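Local atomic coordinates of chitin elicitor-binding protein (Oryza sativa subsp. japonica, PDB entry 5JCE), a protein that binds chitin oligosaccharides from fungal cell walls and takes part in passing on this elicitor signal to trigger defence responses in rice. Residues P250-T255 and T286-N291; L193-S198 and L211-T216; S204-L209 and S274-S279. All coordinates share one frame; numbering follows the deposited sequence.

Six segments follow one another from strand 188-194 to the C-terminal end of the modelled chain. Contact 2 starts at residues 193-198 and closes a short loop at residues 211-216. Residues 204-209 lie inside that loop and open contact 3, which closes far along the chain at residues 274-279, so contacts 2 and 3 cross. Contact 1 runs from residues 250-255 to 286-291. It also crosses contact 3, but only begins once contact 2 has closed. Contacts 1 and 3 use neighbouring strands of one antiparallel sheet and touch where Ser274 meets Thr286 and Ser287. Contact 2 instead ties the end of strand 188-194, part of the larger mixed sheet, to the loop that precedes strand 217-220.

Contact 1: residues P250-T255 and T286-N291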
loop_
_atom_site.group_PDB
_atom_site.type_symbol
_atom_site.label_atom_id
_atom_site.label_comp_id
_atom_site.label_asym_id
_atom_site.label_seq_id
_atom_site.Cartn_x
_atom_site.Cartn_y
_atom_site.Cartn_z
ATOM N N PRO A 250 14.187 -19.232 -12.696
ATOM C CA PRO A 250 14.074 -19.924 -13.986
ATOM C C PRO A 250 14.073 -18.985 -15.190
ATOM O O PRO A 250 13.527 -17.876 -15.136
ATOM C CB PRO A 250 12.729 -20.654 -13.877
ATOM C CG PRO A 250 11.954 -19.872 -12.880
ATOM C CD PRO A 250 12.963 -19.368 -11.888
ATOM N N LEU A 251 14.688 -19.446 -16.274
ATOM C CA LEU A 251 14.618 -18.762 -17.550
ATOM C C LEU A 251 13.233 -18.906 -18.143
ATOM O O LEU A 251 12.371 -19.607 -17.598
ATOM C CB LEU A 251 15.638 -19.331 -18.525
ATOM C CG LEU A 251 17.024 -19.619 -17.970
ATOM C CD1 LEU A 251 17.800 -20.384 -19.025
ATOM C CD2 LEU A 251 17.725 -18.311 -17.601
ATOM N N CYS A 252 13.005 -18.267 -19.261
ATOM C CA CYS A 252 11.764 -18.490 -19.924
ATOM C C CYS A 252 12.111 -19.341 -21.066
ATOM O O CYS A 252 12.969 -19.012 -21.842
ATOM C CB CYS A 252 11.178 -17.212 -20.408
ATOM S SG CYS A 252 10.171 -16.553 -19.128
ATOM N N ASN A 253 11.486 -20.499 -21.138
ATOM C CA ASN A 253 11.943 -21.504 -22.051
ATOM C C ASN A 253 13.374 -21.814 -21.655
ATOM O O ASN A 253 13.630 -22.139 -20.513
ATOM C CB ASN A 253 11.820 -20.981 -23.467
ATOM C CG ASN A 253 10.383 -20.911 -23.932
ATOM O OD1 ASN A 253 9.587 -21.809 -23.657
ATOM N ND2 ASN A 253 10.046 -19.849 -24.651
ATOM N N GLY A 254 14.289 -21.603 -22.565
ATOM C CA GLY A 254 15.667 -21.609 -22.205
ATOM C C GLY A 254 16.186 -20.309 -22.738
ATOM O O GLY A 254 15.687 -19.806 -23.732
ATOM N N THR A 255 17.166 -19.736 -22.054
ATOM C CA THR A 255 17.952 -18.608 -22.548
ATOM C C THR A 255 17.470 -17.196 -22.324
ATOM O O THR A 255 18.201 -16.271 -22.619
ATOM C CB THR A 255 18.130 -18.694 -24.050
ATOM O OG1 THR A 255 16.846 -18.521 -24.654
ATOM C CG2 THR A 255 18.691 -20.047 -24.406
ATOM N N THR A 286 8.703 -17.594 -13.428
ATOM C CA THR A 286 8.738 -16.541 -14.435
ATOM C C THR A 286 7.912 -16.923 -15.645
ATOM O O THR A 286 7.565 -18.087 -15.826
ATOM C CB THR A 286 10.151 -16.215 -14.924
ATOM O OG1 THR A 286 10.707 -17.354 -15.589
ATOM C CG2 THR A 286 11.034 -15.790 -13.772
ATOM N N SER A 287 7.601 -15.928 -16.471
ATOM C CA SER A 287 6.828 -16.154 -17.680
ATOM C C SER A 287 7.057 -15.045 -18.689
ATOM O O SER A 287 7.280 -13.886 -18.336
ATOM C CB SER A 287 5.336 -16.258 -17.369
ATOM O OG SER A 287 4.762 -14.972 -17.210
ATOM N N LEU A 288 7.006 -15.427 -19.952
ATOM C CA LEU A 288 7.133 -14.497 -21.054
ATOM C C LEU A 288 5.991 -13.482 -21.029
ATOM O O LEU A 288 4.824 -13.847 -20.878
ATOM C CB LEU A 288 7.148 -15.263 -22.375
ATOM C CG LEU A 288 8.143 -14.836 -23.446
ATOM C CD1 LEU A 288 9.511 -14.541 -22.858
ATOM C CD2 LEU A 288 8.218 -15.945 -24.467
ATOM N N ALA A 289 6.329 -12.204 -21.151
ATOM C CA ALA A 289 5.318 -11.161 -21.253
ATOM C C ALA A 289 5.398 -10.498 -22.619
ATOM O O ALA A 289 6.487 -10.240 -23.145
ATOM C CB ALA A 289 5.487 -10.135 -20.143
ATOM N N THR A 290 4.240 -10.258 -23.214
ATOM C CA THR A 290 4.181 -9.517 -24.458
ATOM C C THR A 290 4.329 -8.026 -24.124
ATOM O O THR A 290 3.969 -7.599 -23.024
ATOM C CB THR A 290 2.868 -9.789 -25.214
ATOM O OG1 THR A 290 2.728 -8.836 -26.279
ATOM C CG2 THR A 290 1.686 -9.661 -24.282
ATOM N N ASN A 291 4.877 -7.237 -25.043
ATOM C CA ASN A 291 4.954 -5.799 -24.809
ATOM C C ASN A 291 3.542 -5.229 -24.668
ATOM O O ASN A 291 2.731 -5.315 -25.587
ATOM C CB ASN A 291 5.728 -5.085 -25.929
ATOM C CG ASN A 291 6.107 -3.651 -25.557
ATOM O OD1 ASN A 291 5.322 -2.937 -24.937
ATOM N ND2 ASN A 291 7.322 -3.238 -25.910
#
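Thr286 OG1 donates a hydrogen bond to Pro250 O at 2.9 Å. Thr286 lies on strand 283-290, an outermost strand of a three-stranded antiparallel sheet, and the bond fastens to it the loop that precedes strand 261-262. The hydroxyl stands well above the plane of the Pro250 carbonyl, about 54° out of it, and so does not sit on a lone pair. With chi1 at 64°, Thr286 OG1 is placed between its own backbone N and carbonyl carbon, and CG2 is turned beside the N. Both branches thus come close to the loop: Thr286 CG2 is 3.5 Å from Pro250 O. The Pro250 ring adds its CG, 3.9 Å from Thr286 OG1.

Further along, Cys252 points at the strand. Cys252 SG rests against the peptide link between Ser287 and Leu288, 3.5 Å from Leu288 N. Cys252 and Thr286 both also touch Cys271 on the adjacent strand 269-277. That strand pairs with 283-290 through backbone bonds such as Ser287 with Ala272. The contact lies at the surface of the protein, and Cys252 is its buried member. The apolar side chains meet where Cys252 CB lies 4.0 Å from Leu288 CD1.

Contact 2: residues L193-S198 and L211-T216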
loop_
_atom_site.group_PDB
_atom_site.type_symbol
_atom_site.label_atom_id
_atom_site.label_comp_id
_atom_site.label_asym_id
_atom_site.label_seq_id
_atom_site.Cartn_x
_atom_site.Cartn_y
_atom_site.Cartn_z
ATOM N N LEU A 193 -4.465 5.197 -6.711
ATOM C CA LEU A 193 -3.257 5.427 -7.500
ATOM C C LEU A 193 -3.142 4.397 -8.599
ATOM O O LEU A 193 -3.249 3.205 -8.333
ATOM C CB LEU A 193 -2.019 5.352 -6.624
ATOM C CG LEU A 193 -1.951 6.338 -5.473
ATOM C CD1 LEU A 193 -0.521 6.547 -5.062
ATOM C CD2 LEU A 193 -2.574 7.652 -5.886
ATOM N N PRO A 194 -2.941 4.852 -9.842
ATOM C CA PRO A 194 -2.552 3.916 -10.902
ATOM C C PRO A 194 -1.239 3.203 -10.567
ATOM O O PRO A 194 -0.378 3.783 -9.914
ATOM C CB PRO A 194 -2.407 4.816 -12.149
ATOM C CG PRO A 194 -2.605 6.229 -11.669
ATOM C CD PRO A 194 -3.308 6.175 -10.366
ATOM N N VAL A 195 -1.103 1.962 -11.017
ATOM C CA VAL A 195 0.057 1.135 -10.726
ATOM C C VAL A 195 0.523 0.395 -11.985
ATOM O O VAL A 195 -0.246 0.263 -12.937
ATOM C CB VAL A 195 -0.264 0.107 -9.604
ATOM C CG1 VAL A 195 -0.564 0.826 -8.290
ATOM C CG2 VAL A 195 -1.438 -0.782 -10.012
ATOM N N CYS A 196 1.765 -0.095 -11.982
ATOM C CA CYS A 196 2.293 -0.877 -13.103
ATOM C C CYS A 196 1.505 -2.167 -13.290
ATOM O O CYS A 196 0.982 -2.713 -12.327
ATOM C CB CYS A 196 3.776 -1.198 -12.888
ATOM S SG CYS A 196 4.893 0.231 -12.966
ATOM N N ARG A 197 1.406 -2.639 -14.529
ATOM C CA ARG A 197 0.859 -3.965 -14.807
ATOM C C ARG A 197 1.943 -4.953 -14.503
ATOM O O ARG A 197 3.111 -4.591 -14.509
ATOM C CB ARG A 197 0.430 -4.140 -16.267
ATOM C CG ARG A 197 0.001 -2.889 -16.970
ATOM C CD ARG A 197 0.399 -2.939 -18.450
ATOM N NE ARG A 197 0.725 -1.608 -18.970
ATOM C CZ ARG A 197 -0.189 -0.668 -19.169
ATOM N NH1 ARG A 197 -1.464 -0.915 -18.860
ATOM N NH2 ARG A 197 0.169 0.514 -19.652
ATOM N N SER A 198 1.563 -6.207 -14.271
ATOM C CA SER A 198 2.530 -7.258 -13.990
ATOM C C SER A 198 2.155 -8.552 -14.690
ATOM O O SER A 198 1.167 -8.619 -15.407
ATOM C CB SER A 198 2.643 -7.501 -12.480
ATOM O OG SER A 198 1.424 -7.992 -11.954
ATOM N N LEU A 211 1.489 -3.880 -5.904
ATOM C CA LEU A 211 0.771 -2.774 -6.507
ATOM C C LEU A 211 1.616 -1.556 -6.228
ATOM O O LEU A 211 1.621 -1.039 -5.115
ATOM C CB LEU A 211 -0.641 -2.623 -5.930
ATOM C CG LEU A 211 -1.546 -3.863 -5.919
ATOM C CD1 LEU A 211 -2.891 -3.525 -5.299
ATOM C CD2 LEU A 211 -1.727 -4.476 -7.314
ATOM N N LEU A 212 2.368 -1.133 -7.240
ATOM C CA LEU A 212 3.320 -0.062 -7.078
ATOM C C LEU A 212 2.989 1.082 -8.014
ATOM O O LEU A 212 3.027 0.918 -9.234
ATOM C CB LEU A 212 4.739 -0.583 -7.322
ATOM C CG LEU A 212 5.237 -1.638 -6.323
ATOM C CD1 LEU A 212 6.474 -2.329 -6.853
ATOM C CD2 LEU A 212 5.513 -1.029 -4.937
ATOM N N PRO A 213 2.635 2.248 -7.453
ATOM C CA PRO A 213 2.480 3.428 -8.313
ATOM C C PRO A 213 3.824 3.909 -8.849
ATOM O O PRO A 213 4.866 3.280 -8.608
ATOM C CB PRO A 213 1.849 4.469 -7.385
ATOM C CG PRO A 213 2.231 4.057 -6.042
ATOM C CD PRO A 213 2.325 2.543 -6.051
ATOM N N ASP A 214 3.807 5.018 -9.573
ATOM C CA ASP A 214 5.000 5.462 -10.256
ATOM C C ASP A 214 6.082 5.921 -9.288
ATOM O O ASP A 214 5.798 6.537 -8.264
ATOM C CB ASP A 214 4.661 6.587 -11.234
ATOM C CG ASP A 214 5.897 7.168 -11.887
ATOM O OD1 ASP A 214 6.473 6.503 -12.784
ATOM O OD2 ASP A 214 6.320 8.265 -11.454
ATOM N N GLY A 215 7.328 5.614 -9.623
ATOM C CA GLY A 215 8.449 6.088 -8.843
ATOM C C GLY A 215 8.738 5.254 -7.617
ATOM O O GLY A 215 9.736 5.489 -6.946
ATOM N N THR A 216 7.885 4.276 -7.322
ATOM C CA THR A 216 8.091 3.457 -6.122
ATOM C C THR A 216 8.651 2.079 -6.446
ATOM O O THR A 216 8.750 1.695 -7.606
ATOM C CB THR A 216 6.798 3.280 -5.329
ATOM O OG1 THR A 216 5.884 2.464 -6.071
ATOM C CG2 THR A 216 6.166 4.638 -5.048
#
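Val195 has chi1 at -64°, which sets CG1 beside its own backbone N and lays it over the main chain where Leu212 joins Pro213. Val195 CG1 is 3.6 Å from Pro213 N and 4.2 Å from Leu211 CB. Residues 193-198 continue from strand 188-194 and meet the loop that leads to strand 217-220. The loop makes a type II beta turn from Pro213 to Thr216, with Gly215 in its third position. Residues 193-196 and 211-214 run nearly at right angles, 94° apart, and their CA atoms come closest at Val195 and Pro213.

Leu212 O receives the backbone N-H of Cys196 at 3.2 Å, with 159° at the hydrogen. The same oxygen lies close to Val195 CA. In return, Pro194 O accepts a CA-H...O contact from Pro213 CA. Leu193 and Pro213 pack at a slant, with Leu193 CD1 3.8 Å from Pro213 CG. Both side chains also touch Met145 of strand 144-150. Cys196 is joined by a disulfide to Cys229, so a covalent link sits next to the crossing. Asp214 OD1 turns to the backbone N of Ser231. Within the turn, Thr216 OG1 donates to Pro213 O at 2.9 Å.

Contact 3: residues S204-L209 and S274-S279; sequences SADHNL and SGYSNS
Ser204 OG accepts a hydrogen bond from the backbone N-H of Tyr276 at 3.1 Å, with an angle of 148° at the hydrogen. The hydroxyl also lies close over Gly275 CA. Gly275 has no side chain, so Ser204 comes directly up to the backbone of the strand. Its chi1 of -177° holds OG away from its own N and brings it toward the strand.

The Tyr276 ring is met from two directions. Asp206 OD2 comes to its edge near the ring plane, 3.4 Å from Tyr276 CD1. The carboxylate and the ring are close to perpendicular, with their planes 84° apart. Ala205 CB approaches the phenol end obliquely, 3.5 Å from Tyr276 CZ and 3.3 Å from Tyr276 OH.

These partners come from a type I beta turn, Ser204 to His207, which is closed by a backbone bond from His207 N to Ser204 O. The turn packs on strand 269-277, the middle strand of a three-stranded antiparallel sheet. The strand carries a classic beta bulge here, with Ser274 and Gly275 both facing Gln285 on strand 283-290.

Asp206 OD2 is hydrogen-bonded to Tyr273 OH and Thr220 OG1. Two hydroxyls therefore help to fix the buried carboxylate beside the ring. Ser204 OG also lies very close to Asp206 OD1, too close for the length to be trusted, so a bond between them is doubtful. Farther out, Ser274 shares a backbone hydrogen bond with Ser201, and the Tyr276 side chain touches Ala221 and Leu282.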
loop_
_atom_site.group_PDB
_atom_site.type_symbol
_atom_site.label_atom_id
_atom_site.label_comp_id
_atom_site.label_asym_id
_atom_site.label_seq_id
_atom_site.Cartn_x
_atom_site.Cartn_y
_atom_site.Cartn_z
ATOM N N SER A 204 -0.300 -17.061 -7.198
ATOM C CA SER A 204 0.847 -16.568 -6.436
ATOM C C SER A 204 0.434 -15.859 -5.144
ATOM O O SER A 204 -0.555 -15.131 -5.097
ATOM C CB SER A 204 1.699 -15.631 -7.299
ATOM O OG SER A 204 2.863 -15.198 -6.605
ATOM N N ALA A 205 1.219 -16.095 -4.101
ATOM C CA ALA A 205 1.042 -15.476 -2.798
ATOM C C ALA A 205 0.986 -13.936 -2.840
ATOM O O ALA A 205 0.183 -13.332 -2.137
ATOM C CB ALA A 205 2.167 -15.939 -1.874
ATOM N N ASP A 206 1.838 -13.309 -3.653
ATOM C CA ASP A 206 1.912 -11.842 -3.738
ATOM C C ASP A 206 0.998 -11.214 -4.781
ATOM O O ASP A 206 1.211 -10.066 -5.169
ATOM C CB ASP A 206 3.348 -11.387 -4.040
ATOM C CG ASP A 206 3.994 -12.187 -5.147
ATOM O OD1 ASP A 206 3.266 -12.863 -5.908
ATOM O OD2 ASP A 206 5.239 -12.151 -5.240
ATOM N N HIS A 207 -0.019 -11.951 -5.216
ATOM C CA HIS A 207 -0.832 -11.542 -6.361
ATOM C C HIS A 207 -1.488 -10.153 -6.234
ATOM O O HIS A 207 -1.563 -9.399 -7.207
ATOM C CB HIS A 207 -1.905 -12.592 -6.622
ATOM C CG HIS A 207 -2.972 -12.131 -7.559
ATOM N ND1 HIS A 207 -2.690 -11.560 -8.784
ATOM C CD2 HIS A 207 -4.319 -12.117 -7.434
ATOM C CE1 HIS A 207 -3.820 -11.229 -9.382
ATOM N NE2 HIS A 207 -4.823 -11.555 -8.585
ATOM N N ASN A 208 -1.963 -9.797 -5.051
ATOM C CA ASN A 208 -2.574 -8.485 -4.900
ATOM C C ASN A 208 -1.734 -7.529 -4.096
ATOM O O ASN A 208 -2.229 -6.496 -3.654
ATOM C CB ASN A 208 -3.945 -8.605 -4.249
ATOM C CG ASN A 208 -5.020 -8.887 -5.252
ATOM O OD1 ASN A 208 -5.745 -9.874 -5.138
ATOM N ND2 ASN A 208 -5.123 -8.023 -6.268
ATOM N N LEU A 209 -0.465 -7.873 -3.906
ATOM C CA LEU A 209 0.410 -7.093 -3.043
ATOM C C LEU A 209 1.448 -6.281 -3.818
ATOM O O LEU A 209 1.911 -5.259 -3.334
ATOM C CB LEU A 209 1.096 -8.014 -2.046
ATOM C CG LEU A 209 0.126 -8.860 -1.203
ATOM C CD1 LEU A 209 0.914 -9.779 -0.288
ATOM C CD2 LEU A 209 -0.889 -8.006 -0.415
ATOM N N SER A 274 6.495 -13.838 -12.319
ATOM C CA SER A 274 5.084 -14.213 -12.305
ATOM C C SER A 274 4.639 -14.751 -10.951
ATOM O O SER A 274 3.468 -15.065 -10.764
ATOM C CB SER A 274 4.789 -15.234 -13.400
ATOM O OG SER A 274 5.783 -16.238 -13.439
ATOM N N GLY A 275 5.572 -14.851 -10.008
ATOM C CA GLY A 275 5.211 -15.114 -8.634
ATOM C C GLY A 275 6.118 -16.090 -7.929
ATOM O O GLY A 275 7.157 -16.508 -8.426
ATOM N N TYR A 276 5.717 -16.459 -6.730
ATOM C CA TYR A 276 6.451 -17.468 -5.997
ATOM C C TYR A 276 5.450 -18.318 -5.269
ATOM O O TYR A 276 4.269 -17.971 -5.189
ATOM C CB TYR A 276 7.445 -16.842 -5.006
ATOM C CG TYR A 276 6.787 -16.290 -3.773
ATOM C CD1 TYR A 276 6.166 -15.052 -3.791
ATOM C CD2 TYR A 276 6.777 -17.007 -2.592
ATOM C CE1 TYR A 276 5.553 -14.545 -2.667
ATOM C CE2 TYR A 276 6.163 -16.510 -1.455
ATOM C CZ TYR A 276 5.551 -15.284 -1.500
ATOM O OH TYR A 276 4.933 -14.791 -0.379
ATOM N N SER A 277 5.938 -19.411 -4.708
ATOM C CA SER A 277 5.149 -20.287 -3.868
ATOM C C SER A 277 5.997 -20.784 -2.721
ATOM O O SER A 277 7.207 -20.816 -2.827
ATOM C CB SER A 277 4.603 -21.452 -4.675
ATOM O OG SER A 277 5.536 -22.496 -4.763
ATOM N N ASN A 278 5.362 -21.023 -1.578
ATOM C CA ASN A 278 6.089 -21.433 -0.382
ATOM C C ASN A 278 5.840 -22.762 0.312
ATOM O O ASN A 278 6.373 -22.963 1.383
ATOM C CB ASN A 278 6.082 -20.344 0.678
ATOM C CG ASN A 278 7.285 -20.425 1.571
ATOM O OD1 ASN A 278 8.197 -21.179 1.290
ATOM N ND2 ASN A 278 7.298 -19.661 2.644
ATOM N N SER A 279 5.051 -23.662 -0.254
ATOM C CA SER A 279 4.922 -24.988 0.352
ATOM C C SER A 279 6.246 -25.707 0.189
ATOM O O SER A 279 6.770 -25.796 -0.904
ATOM C CB SER A 279 3.768 -25.783 -0.271
ATOM O OG SER A 279 4.200 -26.679 -1.279
#